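Local coordinates for protein racemase, putative (Roseobacter denitrificans, PDB 3TCS) that binds magnesium and D-alanine in a TIM-barrel pocket and is probably an enolase-superfamily enzyme of the mandelate racemase type, whose reaction is not established, at residues B[164-169]-B[198-203]; B[187-192]-B[225-230]; B[134-139]-B[332-337]. One frame throughout, in Å; residues are numbered along the deposited sequence.

Contact 1: B[164-169]-B[198-203]; sequences TAFKVR and DDVDLL. With DAL (D-alanine), chain L.
K167 and L203 meet on the face of the sheet that leads to the ligand pocket, their side chains crossing at about a right angle with K167 CG 3.7 Å from L203 CB. The lysine sets out with CG anti to its backbone nitrogen, turns at chi3 (80°), and so carries its amine past the leucine to the bound D-alanine, NZ lying 2.8 Å from the ligand nitrogen. NZ is hydrogen-bonded to Y137 OH and salt-bridged to E231; a bridge to E333 OE2 is less sure, since that atom is modelled too close to the ligand. On the same face A165 CB stands 4.0 Å from D201 CB, and the D201 carboxylate bridges to R135. The other face carries F166, whose ring takes V200 at its edge, CE2 to CB 3.9 Å and near the ring plane. Four backbone bonds fix the parallel register: D201 N to T164 O, F166 N to D201 O, L203 N to F166 O (2.7 Å, N-H...O 162°) and V168 N to L203 O, the longest at 3.2 Å. The strand axes of 165-169 and 201-203 approach to 4.6 Å at 22°, the two strands of a beta-alpha-beta unit whose helix 184-196 packs on V168 and L202. Helix 147-161 covers F166, and strands 132-139 and 229-231 continue the barrel on the two flanks.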
loop_
_atom_site.group_PDB
_atom_site.type_symbol
_atom_site.label_atom_id
_atom_site.label_comp_id
_atom_site.label_asym_id
_atom_site.label_seq_id
_atom_site.Cartn_x
_atom_site.Cartn_y
_atom_site.Cartn_z
ATOM N N THR B 164 14.515 -23.211 23.068
ATOM C CA THR B 164 15.208 -24.276 22.338
ATOM C C THR B 164 15.211 -23.992 20.831
ATOM O O THR B 164 15.456 -24.885 20.012
ATOM C CB THR B 164 14.566 -25.658 22.582
ATOM O OG1 THR B 164 13.210 -25.644 22.126
ATOM C CG2 THR B 164 14.605 -26.009 24.070
ATOM N N ALA B 165 14.934 -22.739 20.479
ATOM C CA ALA B 165 14.917 -22.284 19.089
ATOM C C ALA B 165 15.371 -20.828 19.120
ATOM O O ALA B 165 14.998 -20.077 20.023
ATOM C CB ALA B 165 13.507 -22.406 18.495
ATOM N N PHE B 166 16.187 -20.436 18.142
ATOM C CA PHE B 166 16.739 -19.086 18.091
ATOM C C PHE B 166 16.873 -18.566 16.667
ATOM O O PHE B 166 17.267 -19.309 15.771
ATOM C CB PHE B 166 18.135 -19.088 18.729
ATOM C CG PHE B 166 18.167 -19.663 20.109
ATOM C CD1 PHE B 166 18.092 -18.834 21.219
ATOM C CD2 PHE B 166 18.186 -21.044 20.298
ATOM C CE1 PHE B 166 18.026 -19.371 22.507
ATOM C CE2 PHE B 166 18.120 -21.592 21.579
ATOM C CZ PHE B 166 18.039 -20.751 22.685
ATOM N N LYS B 167 16.562 -17.289 16.465
ATOM C CA LYS B 167 16.700 -16.679 15.147
ATOM C C LYS B 167 17.622 -15.460 15.203
ATOM O O LYS B 167 17.491 -14.606 16.081
ATOM C CB LYS B 167 15.336 -16.260 14.579
ATOM C CG LYS B 167 15.427 -15.799 13.113
ATOM C CD LYS B 167 14.058 -15.667 12.437
ATOM C CE LYS B 167 13.348 -14.365 12.793
ATOM N NZ LYS B 167 11.993 -14.301 12.143
ATOM N N VAL B 168 18.562 -15.390 14.267
ATOM C CA VAL B 168 19.493 -14.275 14.197
ATOM C C VAL B 168 19.390 -13.654 12.807
ATOM O O VAL B 168 18.577 -14.093 11.993
ATOM C CB VAL B 168 20.952 -14.728 14.477
ATOM C CG1 VAL B 168 21.051 -15.291 15.886
ATOM C CG2 VAL B 168 21.395 -15.761 13.450
ATOM N N ARG B 169 20.215 -12.649 12.533
ATOM C CA ARG B 169 20.166 -11.949 11.249
ATOM C C ARG B 169 21.352 -12.200 10.331
ATOM O O ARG B 169 22.490 -12.328 10.788
ATOM C CB ARG B 169 20.059 -10.439 11.488
ATOM C CG ARG B 169 18.943 -10.032 12.440
ATOM C CD ARG B 169 17.573 -10.167 11.790
ATOM N NE ARG B 169 16.535 -10.449 12.779
ATOM C CZ ARG B 169 15.234 -10.490 12.510
ATOM N NH1 ARG B 169 14.797 -10.255 11.281
ATOM N NH2 ARG B 169 14.371 -10.797 13.465
ATOM N N ASP B 198 23.966 -28.549 19.646
ATOM C CA ASP B 198 23.272 -29.330 18.627
ATOM C C ASP B 198 21.806 -29.616 18.923
ATOM O O ASP B 198 21.071 -30.050 18.038
ATOM C CB ASP B 198 23.957 -30.682 18.432
ATOM C CG ASP B 198 25.438 -30.558 18.198
ATOM O OD1 ASP B 198 25.845 -29.696 17.396
ATOM O OD2 ASP B 198 26.190 -31.339 18.814
ATOM N N ASP B 199 21.376 -29.390 20.156
ATOM C CA ASP B 199 19.999 -29.706 20.505
ATOM C C ASP B 199 19.006 -28.552 20.495
ATOM O O ASP B 199 18.011 -28.581 21.217
ATOM C CB ASP B 199 19.967 -30.418 21.857
ATOM C CG ASP B 199 20.845 -31.662 21.876
ATOM O OD1 ASP B 199 20.772 -32.450 20.913
ATOM O OD2 ASP B 199 21.604 -31.851 22.853
ATOM N N VAL B 200 19.277 -27.539 19.681
ATOM C CA VAL B 200 18.372 -26.404 19.557
ATOM C C VAL B 200 18.162 -26.106 18.077
ATOM O O VAL B 200 19.002 -26.440 17.241
ATOM C CB VAL B 200 18.923 -25.129 20.242
ATOM C CG1 VAL B 200 19.109 -25.374 21.724
ATOM C CG2 VAL B 200 20.230 -24.700 19.596
ATOM N N ASP B 201 17.030 -25.497 17.750
ATOM C CA ASP B 201 16.750 -25.144 16.367
ATOM C C ASP B 201 17.346 -23.777 16.098
ATOM O O ASP B 201 17.262 -22.881 16.935
ATOM C CB ASP B 201 15.245 -25.093 16.105
ATOM C CG ASP B 201 14.605 -26.462 16.111
ATOM O OD1 ASP B 201 15.136 -27.370 15.435
ATOM O OD2 ASP B 201 13.565 -26.627 16.781
ATOM N N LEU B 202 17.950 -23.616 14.930
ATOM C CA LEU B 202 18.544 -22.341 14.575
ATOM C C LEU B 202 17.893 -21.819 13.310
ATOM O O LEU B 202 17.786 -22.533 12.308
ATOM C CB LEU B 202 20.054 -22.493 14.379
ATOM C CG LEU B 202 20.806 -22.948 15.630
ATOM C CD1 LEU B 202 22.293 -23.099 15.317
ATOM C CD2 LEU B 202 20.595 -21.924 16.748
ATOM N N LEU B 203 17.450 -20.568 13.379
ATOM C CA LEU B 203 16.786 -19.896 12.273
ATOM C C LEU B 203 17.585 -18.652 11.910
ATOM O O LEU B 203 18.354 -18.142 12.723
ATOM C CB LEU B 203 15.384 -19.450 12.693
ATOM C CG LEU B 203 14.360 -20.473 13.189
ATOM C CD1 LEU B 203 14.781 -21.056 14.542
ATOM C CD2 LEU B 203 13.012 -19.780 13.312
HETATM N N DAL L . 10.821 -11.861 11.377
HETATM C CA DAL L . 11.745 -10.782 11.771
HETATM C CB DAL L . 11.355 -10.215 13.128
HETATM C C DAL L . 11.704 -9.690 10.757
HETATM O O DAL L . 11.994 -9.915 9.626
#

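Contact 2: B[187-192]-B[225-230]; sequences EIIPTM and HGFCHF
The methyl CG2 of I189 lies between two aromatic side chains, 3.7 Å from H225 ND1 and 3.7 Å from F227 CE1. It reaches them because CG2 is anti to the backbone nitrogen while CG1 takes the place beside it (chi1 -65°). I189 and H225 cross at about a right angle. P190 meets the imidazole next: its CA lies over one face, and its CB comes to 3.6 Å from H225 NE2. F227 turns an edge to the helix backbone, with CE1 3.5 Å from I189 O near the ring plane, while M192 CB stands 4.1 Å from CZ. In the second shell, M221 O accepts a bond from H225 ND1 and thereby restrains the imidazole. A Schellman motif ends helix 212-224, with G226 at C-prime (phi 68°) and bonds from F227 N to L222 O and G226 N to Q223 O; F227 follows directly after this turn and packs against helix 184-196 from the chain leading into strand 229-231. L202, I204, L222 and I251 also pack on F227. The contact between the segments is thus apolar and aromatic packing, with 218 Å² buried; the bond from H225 ND1 to M221 O sets a ring and does not join the segments.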
loop_
_atom_site.group_PDB
_atom_site.type_symbol
_atom_site.label_atom_id
_atom_site.label_comp_id
_atom_site.label_asym_id
_atom_site.label_seq_id
_atom_site.Cartn_x
_atom_site.Cartn_y
_atom_site.Cartn_z
ATOM N N GLU B 187 30.520 -15.727 9.731
ATOM C CA GLU B 187 30.904 -15.997 11.111
ATOM C C GLU B 187 29.736 -16.368 12.021
ATOM O O GLU B 187 29.840 -17.287 12.830
ATOM C CB GLU B 187 31.631 -14.786 11.711
ATOM C CG GLU B 187 31.818 -14.881 13.221
ATOM C CD GLU B 187 32.556 -13.692 13.806
ATOM O OE1 GLU B 187 32.459 -12.582 13.240
ATOM O OE2 GLU B 187 33.219 -13.864 14.848
ATOM N N ILE B 188 28.620 -15.664 11.880
ATOM C CA ILE B 188 27.478 -15.913 12.749
ATOM C C ILE B 188 26.867 -17.309 12.626
ATOM O O ILE B 188 26.391 -17.864 13.616
ATOM C CB ILE B 188 26.385 -14.821 12.539
ATOM C CG1 ILE B 188 25.513 -14.710 13.789
ATOM C CG2 ILE B 188 25.541 -15.143 11.316
ATOM C CD1 ILE B 188 24.579 -13.502 13.778
ATOM N N ILE B 189 26.898 -17.891 11.431
ATOM C CA ILE B 189 26.310 -19.213 11.237
ATOM C C ILE B 189 26.982 -20.292 12.090
ATOM O O ILE B 189 26.320 -20.933 12.904
ATOM C CB ILE B 189 26.306 -19.592 9.738
ATOM C CG1 ILE B 189 25.371 -18.632 8.989
ATOM C CG2 ILE B 189 25.865 -21.035 9.555
ATOM C CD1 ILE B 189 25.313 -18.852 7.493
ATOM N N PRO B 190 28.299 -20.515 11.921
ATOM C CA PRO B 190 28.936 -21.541 12.750
ATOM C C PRO B 190 28.965 -21.154 14.231
ATOM O O PRO B 190 28.877 -22.018 15.097
ATOM C CB PRO B 190 30.343 -21.655 12.155
ATOM C CG PRO B 190 30.583 -20.300 11.553
ATOM C CD PRO B 190 29.244 -19.983 10.924
ATOM N N THR B 191 29.081 -19.859 14.516
ATOM C CA THR B 191 29.119 -19.392 15.903
ATOM C C THR B 191 27.861 -19.778 16.674
ATOM O O THR B 191 27.940 -20.211 17.823
ATOM C CB THR B 191 29.305 -17.853 15.986
ATOM O OG1 THR B 191 30.605 -17.502 15.499
ATOM C CG2 THR B 191 29.177 -17.370 17.428
ATOM N N MET B 192 26.697 -19.615 16.057
ATOM C CA MET B 192 25.453 -19.976 16.737
ATOM C C MET B 192 25.376 -21.481 17.005
ATOM O O MET B 192 24.997 -21.908 18.097
ATOM C CB MET B 192 24.246 -19.524 15.915
ATOM C CG MET B 192 24.012 -18.017 15.949
ATOM S SD MET B 192 23.805 -17.409 17.641
ATOM C CE MET B 192 22.253 -18.213 18.050
ATOM N N HIS B 225 25.395 -26.298 8.636
ATOM C CA HIS B 225 25.404 -26.220 10.089
ATOM C C HIS B 225 24.054 -26.534 10.721
ATOM O O HIS B 225 23.767 -26.124 11.846
ATOM C CB HIS B 225 25.906 -24.854 10.548
ATOM C CG HIS B 225 27.338 -24.606 10.197
ATOM N ND1 HIS B 225 27.730 -24.146 8.960
ATOM C CD2 HIS B 225 28.478 -24.831 10.893
ATOM C CE1 HIS B 225 29.050 -24.099 8.906
ATOM N NE2 HIS B 225 29.528 -24.511 10.067
ATOM N N GLY B 226 23.231 -27.264 9.981
ATOM C CA GLY B 226 21.942 -27.681 10.495
ATOM C C GLY B 226 20.845 -26.665 10.753
ATOM O O GLY B 226 19.909 -26.990 11.475
ATOM N N PHE B 227 20.943 -25.454 10.208
ATOM C CA PHE B 227 19.868 -24.475 10.406
ATOM C C PHE B 227 18.629 -25.056 9.725
ATOM O O PHE B 227 18.748 -25.796 8.755
ATOM C CB PHE B 227 20.216 -23.122 9.771
ATOM C CG PHE B 227 21.027 -22.220 10.656
ATOM C CD1 PHE B 227 22.286 -22.605 11.106
ATOM C CD2 PHE B 227 20.541 -20.965 11.020
ATOM C CE1 PHE B 227 23.055 -21.750 11.904
ATOM C CE2 PHE B 227 21.294 -20.105 11.814
ATOM C CZ PHE B 227 22.557 -20.500 12.258
ATOM N N CYS B 228 17.443 -24.710 10.211
ATOM C CA CYS B 228 16.222 -25.266 9.629
ATOM C C CYS B 228 15.250 -24.227 9.091
ATOM O O CYS B 228 14.156 -24.578 8.657
ATOM C CB CYS B 228 15.494 -26.097 10.683
ATOM S SG CYS B 228 14.920 -25.113 12.096
ATOM N N HIS B 229 15.659 -22.963 9.069
ATOM C CA HIS B 229 14.753 -21.896 8.652
ATOM C C HIS B 229 15.542 -20.724 8.050
ATOM O O HIS B 229 16.362 -20.118 8.725
ATOM C CB HIS B 229 13.976 -21.503 9.920
ATOM C CG HIS B 229 13.022 -20.363 9.763
ATOM N ND1 HIS B 229 11.677 -20.492 10.034
ATOM C CD2 HIS B 229 13.232 -19.047 9.526
ATOM C CE1 HIS B 229 11.104 -19.304 9.984
ATOM N NE2 HIS B 229 12.025 -18.408 9.679
ATOM N N PHE B 230 15.303 -20.438 6.770
ATOM C CA PHE B 230 15.981 -19.356 6.048
ATOM C C PHE B 230 14.908 -18.355 5.620
ATOM O O PHE B 230 14.203 -18.556 4.624
ATOM C CB PHE B 230 16.714 -19.936 4.827
ATOM C CG PHE B 230 17.637 -18.962 4.131
ATOM C CD1 PHE B 230 17.924 -17.717 4.682
ATOM C CD2 PHE B 230 18.240 -19.315 2.928
ATOM C CE1 PHE B 230 18.803 -16.836 4.043
ATOM C CE2 PHE B 230 19.119 -18.449 2.280
ATOM C CZ PHE B 230 19.402 -17.207 2.837
#

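Contact 3: B[134-139]-B[332-337]; sequences IRAYAS and LEFSIE. With DAL (D-alanine), chain L.
Strands 132-139 and 332-335 close the TIM barrel as parallel neighbours, and Y137 and E333 meet across the seam on its ligand-pocket face. E333 CA sits over one face of the tyrosine ring, 3.6 Å from its centroid and 22° off the ring normal, a CH-pi contact offset toward the rim. With chi1 at 70°, Y137 CG lies between the backbone nitrogen and the carbonyl carbon, and this sends the ring across toward E333; its OH comes to 3.3 Å from E333 CB. The glutamate chain runs extended beyond CG, its carboxylate plane 26° from the ring plane. S139 OG donates to E333 OE2, a bond of 2.8 Å that is somewhat uncertain because OE2 is modelled too close to D-alanine. The other carboxylate oxygen, OE1, accepts a bond from C308 N, which helps to hold the group, and Y331 meets the Y137 ring edge-to-face. The seam has the parallel pairing of the (beta/alpha)7beta barrel of this superfamily: five backbone bonds, from L332 N to R135 O (2.7 Å) through to I336 N to S139 O (3.2 Å). On the opposite face, A136 CB packs on F334 CB at 3.9 Å. L332 lies on that face too, against helix 314-322, while at the far end A138 CB touches I336 CG2 at 3.7 Å.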
loop_
_atom_site.group_PDB
_atom_site.type_symbol
_atom_site.label_atom_id
_atom_site.label_comp_id
_atom_site.label_asym_id
_atom_site.label_seq_id
_atom_site.Cartn_x
_atom_site.Cartn_y
_atom_site.Cartn_z
ATOM N N ILE B 134 2.500 -22.436 23.943
ATOM C CA ILE B 134 2.965 -22.344 22.565
ATOM C C ILE B 134 4.479 -22.226 22.646
ATOM O O ILE B 134 5.003 -21.349 23.336
ATOM C CB ILE B 134 2.437 -21.084 21.831
ATOM C CG1 ILE B 134 0.913 -20.998 21.927
ATOM C CG2 ILE B 134 2.852 -21.133 20.367
ATOM C CD1 ILE B 134 0.417 -20.325 23.196
ATOM N N ARG B 135 5.185 -23.117 21.961
ATOM C CA ARG B 135 6.640 -23.066 21.975
ATOM C C ARG B 135 7.073 -21.783 21.275
ATOM O O ARG B 135 6.531 -21.429 20.235
ATOM C CB ARG B 135 7.221 -24.272 21.241
ATOM C CG ARG B 135 8.734 -24.287 21.207
ATOM C CD ARG B 135 9.228 -25.368 20.268
ATOM N NE ARG B 135 10.684 -25.391 20.183
ATOM C CZ ARG B 135 11.353 -26.024 19.228
ATOM N NH1 ARG B 135 10.693 -26.678 18.281
ATOM N NH2 ARG B 135 12.679 -26.012 19.224
ATOM N N ALA B 136 8.054 -21.090 21.839
ATOM C CA ALA B 136 8.527 -19.845 21.251
ATOM C C ALA B 136 9.989 -19.916 20.845
ATOM O O ALA B 136 10.753 -20.709 21.397
ATOM C CB ALA B 136 8.333 -18.712 22.242
ATOM N N TYR B 137 10.377 -19.110 19.863
ATOM C CA TYR B 137 11.776 -19.070 19.477
ATOM C C TYR B 137 12.295 -17.678 19.806
ATOM O O TYR B 137 11.619 -16.680 19.536
ATOM C CB TYR B 137 11.968 -19.429 17.993
ATOM C CG TYR B 137 11.492 -18.439 16.944
ATOM C CD1 TYR B 137 12.273 -17.344 16.582
ATOM C CD2 TYR B 137 10.312 -18.671 16.229
ATOM C CE1 TYR B 137 11.898 -16.503 15.515
ATOM C CE2 TYR B 137 9.927 -17.839 15.160
ATOM C CZ TYR B 137 10.728 -16.765 14.809
ATOM O OH TYR B 137 10.376 -15.980 13.730
ATOM N N ALA B 138 13.465 -17.614 20.438
ATOM C CA ALA B 138 14.059 -16.336 20.812
ATOM C C ALA B 138 14.496 -15.628 19.540
ATOM O O ALA B 138 15.346 -16.115 18.796
ATOM C CB ALA B 138 15.243 -16.550 21.738
ATOM N N SER B 139 13.906 -14.468 19.287
ATOM C CA SER B 139 14.212 -13.736 18.076
ATOM C C SER B 139 15.040 -12.470 18.290
ATOM O O SER B 139 14.609 -11.542 18.973
ATOM C CB SER B 139 12.897 -13.400 17.361
ATOM O OG SER B 139 13.115 -12.936 16.043
ATOM N N LEU B 332 6.333 -19.794 18.044
ATOM C CA LEU B 332 5.944 -18.387 18.086
ATOM C C LEU B 332 7.198 -17.514 18.051
ATOM O O LEU B 332 8.123 -17.739 18.828
ATOM C CB LEU B 332 5.209 -18.103 19.402
ATOM C CG LEU B 332 4.906 -16.642 19.743
ATOM C CD1 LEU B 332 3.576 -16.256 19.118
ATOM C CD2 LEU B 332 4.855 -16.458 21.262
ATOM N N GLU B 333 7.240 -16.522 17.165
ATOM C CA GLU B 333 8.396 -15.634 17.142
ATOM C C GLU B 333 8.341 -14.838 18.445
ATOM O O GLU B 333 7.299 -14.281 18.801
ATOM C CB GLU B 333 8.341 -14.678 15.950
ATOM C CG GLU B 333 9.419 -13.601 16.030
ATOM C CD GLU B 333 9.650 -12.870 14.730
ATOM O OE1 GLU B 333 8.703 -12.683 13.933
ATOM O OE2 GLU B 333 10.805 -12.466 14.511
ATOM N N PHE B 334 9.449 -14.796 19.173
ATOM C CA PHE B 334 9.452 -14.076 20.439
ATOM C C PHE B 334 10.661 -13.159 20.551
ATOM O O PHE B 334 11.777 -13.618 20.759
ATOM C CB PHE B 334 9.451 -15.073 21.595
ATOM C CG PHE B 334 9.113 -14.458 22.924
ATOM C CD1 PHE B 334 7.789 -14.205 23.271
ATOM C CD2 PHE B 334 10.121 -14.113 23.817
ATOM C CE1 PHE B 334 7.473 -13.615 24.495
ATOM C CE2 PHE B 334 9.816 -13.521 25.045
ATOM C CZ PHE B 334 8.488 -13.273 25.382
ATOM N N SER B 335 10.434 -11.858 20.409
ATOM C CA SER B 335 11.521 -10.895 20.499
ATOM C C SER B 335 12.177 -10.932 21.871
ATOM O O SER B 335 11.488 -10.938 22.893
ATOM C CB SER B 335 11.007 -9.481 20.246
ATOM O OG SER B 335 12.037 -8.541 20.499
ATOM N N ILE B 336 13.506 -10.964 21.902
ATOM C CA ILE B 336 14.208 -10.966 23.179
ATOM C C ILE B 336 14.997 -9.671 23.387
ATOM O O ILE B 336 15.862 -9.593 24.253
ATOM C CB ILE B 336 15.142 -12.215 23.330
ATOM C CG1 ILE B 336 15.963 -12.459 22.063
ATOM C CG2 ILE B 336 14.290 -13.458 23.618
ATOM C CD1 ILE B 336 17.045 -11.434 21.802
ATOM N N GLU B 337 14.677 -8.647 22.597
ATOM C CA GLU B 337 15.352 -7.356 22.715
ATOM C C GLU B 337 14.878 -6.634 23.976
ATOM O O GLU B 337 13.773 -6.876 24.462
ATOM C CB GLU B 337 15.066 -6.482 21.486
ATOM C CG GLU B 337 15.518 -7.070 20.152
ATOM C CD GLU B 337 17.013 -7.339 20.101
ATOM O OE1 GLU B 337 17.760 -6.744 20.909
ATOM O OE2 GLU B 337 17.446 -8.141 19.246
HETATM N N DAL L . 10.821 -11.861 11.377
HETATM C CA DAL L . 11.745 -10.782 11.771
HETATM C CB DAL L . 11.355 -10.215 13.128
HETATM C C DAL L . 11.704 -9.690 10.757
HETATM O O DAL L . 11.994 -9.915 9.626
#

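Contacts 1 and 3 are both strand seams of the barrel, joined through strand 132-139, which pairs with 165-169 and 332-335. Both reach D-alanine, and K167 with Y137, and D201 with R135, tie the two seams. Contact 2 lies farther out, about 17 Å centre to centre from contact 3, between helix 184-196 and the loop leading into strand 229-231, and is held by aromatic and apolar packing where the other two rely on backbone hydrogen bonding. It still meets contact 1 directly, L202 O with C228 N and L203 with H229. Contact 3 is almost wholly buried; contact 1 is mostly so, with a partly exposed end at T164, V200 and D201, and H225 and P190 give contact 2 a partly exposed rim.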